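Local coordinates for THUMP domain-containing protein (Pyrococcus horikoshii, PDB 1VBK), which is of unproven function but, as a ThiI-like protein with a THUMP domain, probably binds RNA and ATP, at residues A[155-159]-A[160-164]; A[193-196]-A[197-201]; A[297-300]-A[301-304]. All coordinates share one frame; numbering follows the deposited sequence.

Interaction 1: residues A[155-159]-A[160-164]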
loop_
_atom_site.group_PDB
_atom_site.type_symbol
_atom_site.label_atom_id
_atom_site.label_comp_id
_atom_site.label_asym_id
_atom_site.label_seq_id
_atom_site.Cartn_x
_atom_site.Cartn_y
_atom_site.Cartn_z
ATOM N N GLU A 155 -11.607 -34.318 -16.654
ATOM C CA GLU A 155 -11.475 -33.937 -15.261
ATOM C C GLU A 155 -12.793 -34.250 -14.570
ATOM O O GLU A 155 -13.856 -33.820 -15.019
ATOM C CB GLU A 155 -11.134 -32.446 -15.144
ATOM C CG GLU A 155 -9.730 -32.118 -15.648
ATOM C CD GLU A 155 -9.316 -30.684 -15.382
ATOM O OE1 GLU A 155 -9.854 -30.070 -14.438
ATOM O OE2 GLU A 155 -8.435 -30.180 -16.110
ATOM N N ILE A 156 -12.726 -35.022 -13.490
ATOM C CA ILE A 156 -13.929 -35.391 -12.755
ATOM C C ILE A 156 -13.940 -34.690 -11.405
ATOM O O ILE A 156 -12.974 -34.747 -10.649
ATOM C CB ILE A 156 -14.009 -36.914 -12.555
ATOM C CG1 ILE A 156 -13.852 -37.609 -13.912
ATOM C CG2 ILE A 156 -15.353 -37.289 -11.923
ATOM C CD1 ILE A 156 -13.897 -39.114 -13.843
ATOM N N MET A 157 -15.048 -34.029 -11.107
ATOM C CA MET A 157 -15.156 -33.282 -9.869
ATOM C C MET A 157 -16.598 -33.246 -9.390
ATOM O O MET A 157 -17.489 -32.800 -10.112
ATOM C CB MET A 157 -14.626 -31.864 -10.113
ATOM C CG MET A 157 -14.726 -30.905 -8.949
ATOM S SD MET A 157 -13.779 -29.400 -9.303
ATOM C CE MET A 157 -14.823 -28.604 -10.529
ATOM N N GLN A 158 -16.818 -33.738 -8.173
ATOM C CA GLN A 158 -18.145 -33.760 -7.573
ATOM C C GLN A 158 -19.253 -34.265 -8.495
ATOM O O GLN A 158 -20.226 -33.557 -8.746
ATOM C CB GLN A 158 -18.506 -32.358 -7.064
ATOM C CG GLN A 158 -17.524 -31.805 -6.055
ATOM C CD GLN A 158 -17.936 -30.444 -5.502
ATOM O OE1 GLN A 158 -17.168 -29.798 -4.798
ATOM N NE2 GLN A 158 -19.153 -30.013 -5.817
ATOM N N GLY A 159 -19.099 -35.483 -9.007
ATOM C CA GLY A 159 -20.121 -36.066 -9.866
ATOM C C GLY A 159 -20.261 -35.540 -11.285
ATOM O O GLY A 159 -21.157 -35.971 -12.020
ATOM N N LYS A 160 -19.398 -34.609 -11.677
ATOM C CA LYS A 160 -19.446 -34.057 -13.026
ATOM C C LYS A 160 -18.133 -34.356 -13.735
ATOM O O LYS A 160 -17.071 -34.361 -13.112
ATOM C CB LYS A 160 -19.636 -32.536 -12.994
ATOM C CG LYS A 160 -20.890 -32.047 -12.277
ATOM C CD LYS A 160 -22.155 -32.462 -13.001
ATOM C CE LYS A 160 -23.382 -31.880 -12.316
ATOM N NZ LYS A 160 -24.638 -32.326 -12.972
ATOM N N ALA A 161 -18.214 -34.613 -15.037
ATOM C CA ALA A 161 -17.022 -34.872 -15.839
ATOM C C ALA A 161 -16.893 -33.719 -16.831
ATOM O O ALA A 161 -17.871 -33.323 -17.465
ATOM C CB ALA A 161 -17.156 -36.199 -16.591
ATOM N N TYR A 162 -15.688 -33.179 -16.951
ATOM C CA TYR A 162 -15.416 -32.074 -17.864
ATOM C C TYR A 162 -14.486 -32.626 -18.930
ATOM O O TYR A 162 -13.343 -32.964 -18.650
ATOM C CB TYR A 162 -14.752 -30.929 -17.099
ATOM C CG TYR A 162 -15.626 -30.396 -15.987
ATOM C CD1 TYR A 162 -16.616 -29.448 -16.248
ATOM C CD2 TYR A 162 -15.501 -30.877 -14.687
ATOM C CE1 TYR A 162 -17.464 -28.993 -15.235
ATOM C CE2 TYR A 162 -16.348 -30.431 -13.663
ATOM C CZ TYR A 162 -17.325 -29.491 -13.947
ATOM O OH TYR A 162 -18.171 -29.057 -12.950
ATOM N N ILE A 163 -14.989 -32.710 -20.154
ATOM C CA ILE A 163 -14.228 -33.277 -21.256
ATOM C C ILE A 163 -13.789 -32.234 -22.269
ATOM O O ILE A 163 -14.596 -31.434 -22.735
ATOM C CB ILE A 163 -15.072 -34.365 -21.932
ATOM C CG1 ILE A 163 -15.503 -35.384 -20.865
ATOM C CG2 ILE A 163 -14.292 -35.030 -23.054
ATOM C CD1 ILE A 163 -16.365 -36.509 -21.389
ATOM N N TYR A 164 -12.505 -32.252 -22.616
ATOM C CA TYR A 164 -11.968 -31.273 -23.547
ATOM C C TYR A 164 -10.914 -31.830 -24.509
ATOM O O TYR A 164 -10.344 -32.894 -24.275
ATOM C CB TYR A 164 -11.344 -30.115 -22.757
ATOM C CG TYR A 164 -10.161 -30.529 -21.893
ATOM C CD1 TYR A 164 -10.336 -30.956 -20.572
ATOM C CD2 TYR A 164 -8.864 -30.497 -22.405
ATOM C CE1 TYR A 164 -9.231 -31.336 -19.784
ATOM C CE2 TYR A 164 -7.770 -30.872 -21.639
ATOM C CZ TYR A 164 -7.954 -31.287 -20.335
ATOM O OH TYR A 164 -6.843 -31.637 -19.595
HETATM O O HOH W 1 -6.647 -31.876 -16.952
HETATM O O HOH W 2 -18.254 -30.205 -10.525
#
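The Tyr162 ring has Glu155 O at its edge, near the ring plane, with CD2 of Tyr162 3.4 Å from that oxygen. The methyl CE of Met157 reaches the same ring obliquely, 3.9 Å from Tyr162 CE2. Farther along, the Tyr164 ring stands almost perpendicular to the carboxylate of Glu155, the planes 88° apart. Each ring also has a water in its plane at the edge. The scaffold is a beta hairpin of the THUMP domain: strand 150-157 runs antiparallel to strand 160-164 and is joined to it by a type I' turn from Met157 to Lys160.

Glu155 with Tyr162, and Met157 with Lys160, are hydrogen-bonded pairs, each closed by two backbone N-H···O bonds. Ile156 and Ala161 form the non-hydrogen-bonded pair between them, where Ile156 CA approaches Lys160 O at 3.3 Å in a CA-H···O contact. Gln158 and Gly159 occupy the tight turn with positive phi values. Lys160 N donates to Met157 O from well above the carbonyl plane, whereas Met157 N meets Lys160 O almost head-on.

Glu155, Met157, Lys160 and Tyr162 direct their CB atoms to one face of the sheet, against strand 3-8 in the case of Glu155 and Tyr162; Ile156 and Ala161 use the other, against Ile87 of helix 84-102. The buried carboxylate of Glu155 is shared by Arg7 and Arg50 in salt bridges, which would be expected to keep it ionised, while Lys160 NZ pairs with Glu81.

Two waters complete the polar links. The one at the Tyr164 ring donates to Glu155 OE2 and bonds to Tyr164 OH; the other is 2.7 Å from Tyr162 OH and donates to Met157 O, also at 2.7 Å.

Interaction 2: residues A[193-196]-A[197-201]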
loop_
_atom_site.group_PDB
_atom_site.type_symbol
_atom_site.label_atom_id
_atom_site.label_comp_id
_atom_site.label_asym_id
_atom_site.label_seq_id
_atom_site.Cartn_x
_atom_site.Cartn_y
_atom_site.Cartn_z
ATOM N N LEU A 193 6.351 -1.902 -21.647
ATOM C CA LEU A 193 6.735 -3.296 -21.436
ATOM C C LEU A 193 7.056 -3.509 -19.961
ATOM O O LEU A 193 6.776 -4.570 -19.398
ATOM C CB LEU A 193 7.960 -3.650 -22.287
ATOM C CG LEU A 193 8.514 -5.068 -22.117
ATOM C CD1 LEU A 193 7.438 -6.099 -22.458
ATOM C CD2 LEU A 193 9.726 -5.249 -23.013
ATOM N N ALA A 194 7.645 -2.491 -19.342
ATOM C CA ALA A 194 7.986 -2.551 -17.926
ATOM C C ALA A 194 6.694 -2.728 -17.128
ATOM O O ALA A 194 6.629 -3.532 -16.200
ATOM C CB ALA A 194 8.690 -1.262 -17.508
ATOM N N ILE A 195 5.669 -1.969 -17.498
ATOM C CA ILE A 195 4.374 -2.047 -16.827
ATOM C C ILE A 195 3.734 -3.410 -17.052
ATOM O O ILE A 195 3.189 -4.010 -16.130
ATOM C CB ILE A 195 3.432 -0.935 -17.327
ATOM C CG1 ILE A 195 3.956 0.420 -16.833
ATOM C CG2 ILE A 195 2.005 -1.190 -16.842
ATOM C CD1 ILE A 195 3.208 1.622 -17.363
ATOM N N PHE A 196 3.814 -3.902 -18.283
ATOM C CA PHE A 196 3.249 -5.204 -18.610
ATOM C C PHE A 196 3.872 -6.287 -17.726
ATOM O O PHE A 196 3.165 -7.125 -17.166
ATOM C CB PHE A 196 3.482 -5.513 -20.100
ATOM C CG PHE A 196 2.982 -6.866 -20.533
ATOM C CD1 PHE A 196 3.731 -8.013 -20.285
ATOM C CD2 PHE A 196 1.757 -6.994 -21.179
ATOM C CE1 PHE A 196 3.266 -9.271 -20.675
ATOM C CE2 PHE A 196 1.280 -8.247 -21.574
ATOM C CZ PHE A 196 2.040 -9.389 -21.320
ATOM N N LEU A 197 5.195 -6.256 -17.588
ATOM C CA LEU A 197 5.904 -7.242 -16.778
ATOM C C LEU A 197 5.501 -7.214 -15.303
ATOM O O LEU A 197 5.436 -8.256 -14.652
ATOM C CB LEU A 197 7.414 -7.035 -16.906
ATOM C CG LEU A 197 8.000 -7.280 -18.302
ATOM C CD1 LEU A 197 9.445 -6.803 -18.353
ATOM C CD2 LEU A 197 7.905 -8.759 -18.643
ATOM N N MET A 198 5.223 -6.026 -14.777
ATOM C CA MET A 198 4.827 -5.906 -13.376
ATOM C C MET A 198 3.382 -6.353 -13.148
ATOM O O MET A 198 3.064 -6.936 -12.111
ATOM C CB MET A 198 5.025 -4.469 -12.894
ATOM C CG MET A 198 6.480 -4.033 -12.843
ATOM S SD MET A 198 7.475 -5.111 -11.794
ATOM C CE MET A 198 6.873 -4.651 -10.170
ATOM N N MET A 199 2.503 -6.080 -14.108
ATOM C CA MET A 199 1.121 -6.520 -13.969
ATOM C C MET A 199 1.121 -8.053 -13.926
ATOM O O MET A 199 0.372 -8.669 -13.162
ATOM C CB MET A 199 0.271 -6.028 -15.141
ATOM C CG MET A 199 -0.007 -4.533 -15.112
ATOM S SD MET A 199 -1.229 -4.027 -16.341
ATOM C CE MET A 199 -0.174 -3.754 -17.744
ATOM N N LYS A 200 1.986 -8.654 -14.737
ATOM C CA LYS A 200 2.113 -10.108 -14.806
ATOM C C LYS A 200 2.533 -10.679 -13.453
ATOM O O LYS A 200 2.251 -11.836 -13.142
ATOM C CB LYS A 200 3.136 -10.492 -15.883
ATOM C CG LYS A 200 3.366 -11.998 -16.060
ATOM C CD LYS A 200 4.357 -12.257 -17.203
ATOM C CE LYS A 200 4.691 -13.734 -17.358
ATOM N NZ LYS A 200 5.385 -14.284 -16.160
ATOM N N ARG A 201 3.214 -9.865 -12.651
ATOM C CA ARG A 201 3.651 -10.293 -11.325
ATOM C C ARG A 201 2.564 -9.984 -10.289
ATOM O O ARG A 201 2.824 -9.922 -9.085
ATOM C CB ARG A 201 4.970 -9.598 -10.957
ATOM C CG ARG A 201 6.133 -9.976 -11.876
ATOM C CD ARG A 201 7.369 -9.121 -11.605
ATOM N NE ARG A 201 7.924 -9.328 -10.268
ATOM C CZ ARG A 201 8.701 -10.353 -9.926
ATOM N NH1 ARG A 201 9.023 -11.277 -10.821
ATOM N NH2 ARG A 201 9.167 -10.451 -8.688
#
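Met199 reaches back over one helical turn to Ile195. Its CB lies 3.7 Å from both Ile195 O and Phe196 O, and CG comes nearer to Ile195 O, at 3.4 Å. With CG anti to the carbonyl carbon (chi1 -72°) the chain starts out beside its own backbone N, and the bend at chi3 (-87°) then turns CE onto Ile195. There CE presses on CG2 of Ile195 at 3.5 Å, tighter than usual van der Waals contact for two carbons, and it also stays near Ile195 O, at 3.7 Å.

The i to i+4 spacing is that of an alpha helix: Met199 N donates to Ile195 O at 3.0 Å, and Leu197 N to Leu193 O at 2.9 Å. Leu197 also meets Leu193 through side chains, its CD1 4.2 Å from Leu193 CG, a looser touch than that of the methionine. The Phe196 ring makes edge-to-face contacts with Phe69, Trp171 and Tyr230; a bound methylpentanediol, probably from the crystallisation liquor, lies about 4 Å from this side chain.

Helix 189-200 is the connection in a beta-alpha-beta unit between strands 181-185 and 204-210 of the parallel sheet. Ala194 and Met198 rest on Ile260 of strand 258-260, while Leu193, Phe196 and Leu197 pack against helix 295-305, and Leu290 of helix 289-292 touches both leucines.

Interaction 3: residues A[297-300]-A[301-304]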
loop_
_atom_site.group_PDB
_atom_site.type_symbol
_atom_site.label_atom_id
_atom_site.label_comp_id
_atom_site.label_asym_id
_atom_site.label_seq_id
_atom_site.Cartn_x
_atom_site.Cartn_y
_atom_site.Cartn_z
ATOM N N TYR A 297 14.349 -14.144 -20.175
ATOM C CA TYR A 297 12.939 -14.083 -19.814
ATOM C C TYR A 297 12.254 -12.946 -20.558
ATOM O O TYR A 297 11.205 -13.132 -21.177
ATOM C CB TYR A 297 12.779 -13.865 -18.309
ATOM C CG TYR A 297 11.370 -13.486 -17.909
ATOM C CD1 TYR A 297 10.307 -14.376 -18.086
ATOM C CD2 TYR A 297 11.093 -12.227 -17.372
ATOM C CE1 TYR A 297 9.002 -14.019 -17.739
ATOM C CE2 TYR A 297 9.795 -11.861 -17.023
ATOM C CZ TYR A 297 8.756 -12.760 -17.208
ATOM O OH TYR A 297 7.477 -12.398 -16.864
ATOM N N ILE A 298 12.849 -11.760 -20.492
ATOM C CA ILE A 298 12.282 -10.598 -21.160
ATOM C C ILE A 298 12.115 -10.854 -22.654
ATOM O O ILE A 298 11.115 -10.452 -23.254
ATOM C CB ILE A 298 13.164 -9.346 -20.943
ATOM C CG1 ILE A 298 13.208 -9.001 -19.448
ATOM C CG2 ILE A 298 12.616 -8.174 -21.752
ATOM C CD1 ILE A 298 14.052 -7.785 -19.111
ATOM N N LYS A 299 13.094 -11.525 -23.252
ATOM C CA LYS A 299 13.038 -11.840 -24.677
ATOM C C LYS A 299 11.841 -12.748 -24.960
ATOM O O LYS A 299 11.118 -12.551 -25.936
ATOM C CB LYS A 299 14.326 -12.546 -25.121
ATOM C CG LYS A 299 15.607 -11.787 -24.804
ATOM C CD LYS A 299 15.692 -10.465 -25.550
ATOM C CE LYS A 299 15.807 -10.676 -27.051
ATOM N NZ LYS A 299 15.960 -9.382 -27.771
ATOM N N SER A 300 11.632 -13.739 -24.098
ATOM C CA SER A 300 10.521 -14.669 -24.275
ATOM C C SER A 300 9.193 -13.914 -24.259
ATOM O O SER A 300 8.307 -14.183 -25.069
ATOM C CB SER A 300 10.530 -15.736 -23.176
ATOM O OG SER A 300 10.166 -15.190 -21.918
ATOM N N VAL A 301 9.057 -12.964 -23.337
ATOM C CA VAL A 301 7.833 -12.178 -23.252
ATOM C C VAL A 301 7.643 -11.379 -24.530
ATOM O O VAL A 301 6.567 -11.395 -25.129
ATOM C CB VAL A 301 7.866 -11.203 -22.058
ATOM C CG1 VAL A 301 6.623 -10.318 -22.075
ATOM C CG2 VAL A 301 7.941 -11.988 -20.758
ATOM N N LYS A 302 8.693 -10.682 -24.950
ATOM C CA LYS A 302 8.632 -9.884 -26.168
ATOM C C LYS A 302 8.261 -10.773 -27.355
ATOM O O LYS A 302 7.443 -10.399 -28.197
ATOM C CB LYS A 302 9.986 -9.208 -26.420
ATOM C CG LYS A 302 10.445 -8.310 -25.275
ATOM C CD LYS A 302 11.842 -7.751 -25.509
ATOM C CE LYS A 302 11.874 -6.788 -26.680
ATOM N NZ LYS A 302 13.244 -6.242 -26.892
ATOM N N GLU A 303 8.860 -11.959 -27.407
ATOM C CA GLU A 303 8.597 -12.900 -28.488
ATOM C C GLU A 303 7.128 -13.300 -28.539
ATOM O O GLU A 303 6.521 -13.316 -29.609
ATOM C CB GLU A 303 9.459 -14.153 -28.322
ATOM C CG GLU A 303 9.205 -15.218 -29.383
ATOM C CD GLU A 303 10.110 -16.425 -29.226
ATOM O OE1 GLU A 303 11.348 -16.245 -29.239
ATOM O OE2 GLU A 303 9.586 -17.554 -29.093
ATOM N N ARG A 304 6.557 -13.627 -27.385
ATOM C CA ARG A 304 5.157 -14.026 -27.341
ATOM C C ARG A 304 4.237 -12.874 -27.733
ATOM O O ARG A 304 3.196 -13.091 -28.348
ATOM C CB ARG A 304 4.788 -14.543 -25.946
ATOM C CG ARG A 304 3.334 -14.979 -25.834
ATOM C CD ARG A 304 3.061 -15.799 -24.581
ATOM N NE ARG A 304 1.644 -16.127 -24.472
ATOM C CZ ARG A 304 1.131 -17.004 -23.614
ATOM N NH1 ARG A 304 1.919 -17.661 -22.772
ATOM N NH2 ARG A 304 -0.175 -17.231 -23.605
HETATM O O HOH W 3 8.090 -16.633 -26.154
#
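Val301 lays its CG2 methyl over one face of the Tyr297 ring, 4.0 Å from the ring centroid and 24° off the normal, a CH-pi contact displaced toward the hydroxyl end: CZ of Tyr297 is the nearest ring carbon, at 3.7 Å. Tyr297 is put there by its first torsion, with CG opposite the backbone N (chi1 167°). Val301 is buried, and this packed side continues onto helix 189-200, where both residues touch Leu197 and Tyr297 OH is hydrogen-bonded to Lys200 NZ. Next to it, Lys302 passes its aliphatic stem across Ile298 at a slant, with CD 3.9 Å from Ile298 CG2.

These are neighbours one turn apart in the C-terminal alpha helix 295-305, which packs against helix 189-200 of the ThiI-like part of the chain. Its backbone bonds are regular: Val301 N to Tyr297 O, Lys302 N to Ile298 O, Glu303 N to Lys299 O and Arg304 N to Ser300 O.

The solvent side is looser and more polar. Lys299 and Lys302 bring their NZ atoms to 4.2 Å, a separation at which two like charges would be expected to repel. A water donates to Ser300 O at 2.7 Å and makes a weak bond to Glu303 OE2 at 3.4 Å. Glu303 starts toward the preceding turn, its CB 3.3 Å from Lys299 O, but its carboxylate end leads away. Arg304, although exposed, has partners outside the helix: its guanidinium donates to the carbonyl oxygens of Lys169 and Gly170 and makes a cation-pi contact with Trp171.

Overall arrangement
The three contacts follow one another along the chain. Interaction 1 belongs to the THUMP hairpin in the mixed sheet; its centre lies about 34 Å from that of interaction 2 and about 35 Å from that of interaction 3, on the opposite side of the chain's centre. Interactions 2 and 3 are about 12 Å apart between centres and touch directly: helix 189-200 of the parallel-sheet region packs on helix 295-305, with Phe196 CE1 3.8 Å from Val301 CG1. The chain's last helix thus returns to the first helix after strand 181-185. Interaction 1 has no direct touch with the other two, whereas Phe69 and Val66 of the N-terminal part reach the helix pair.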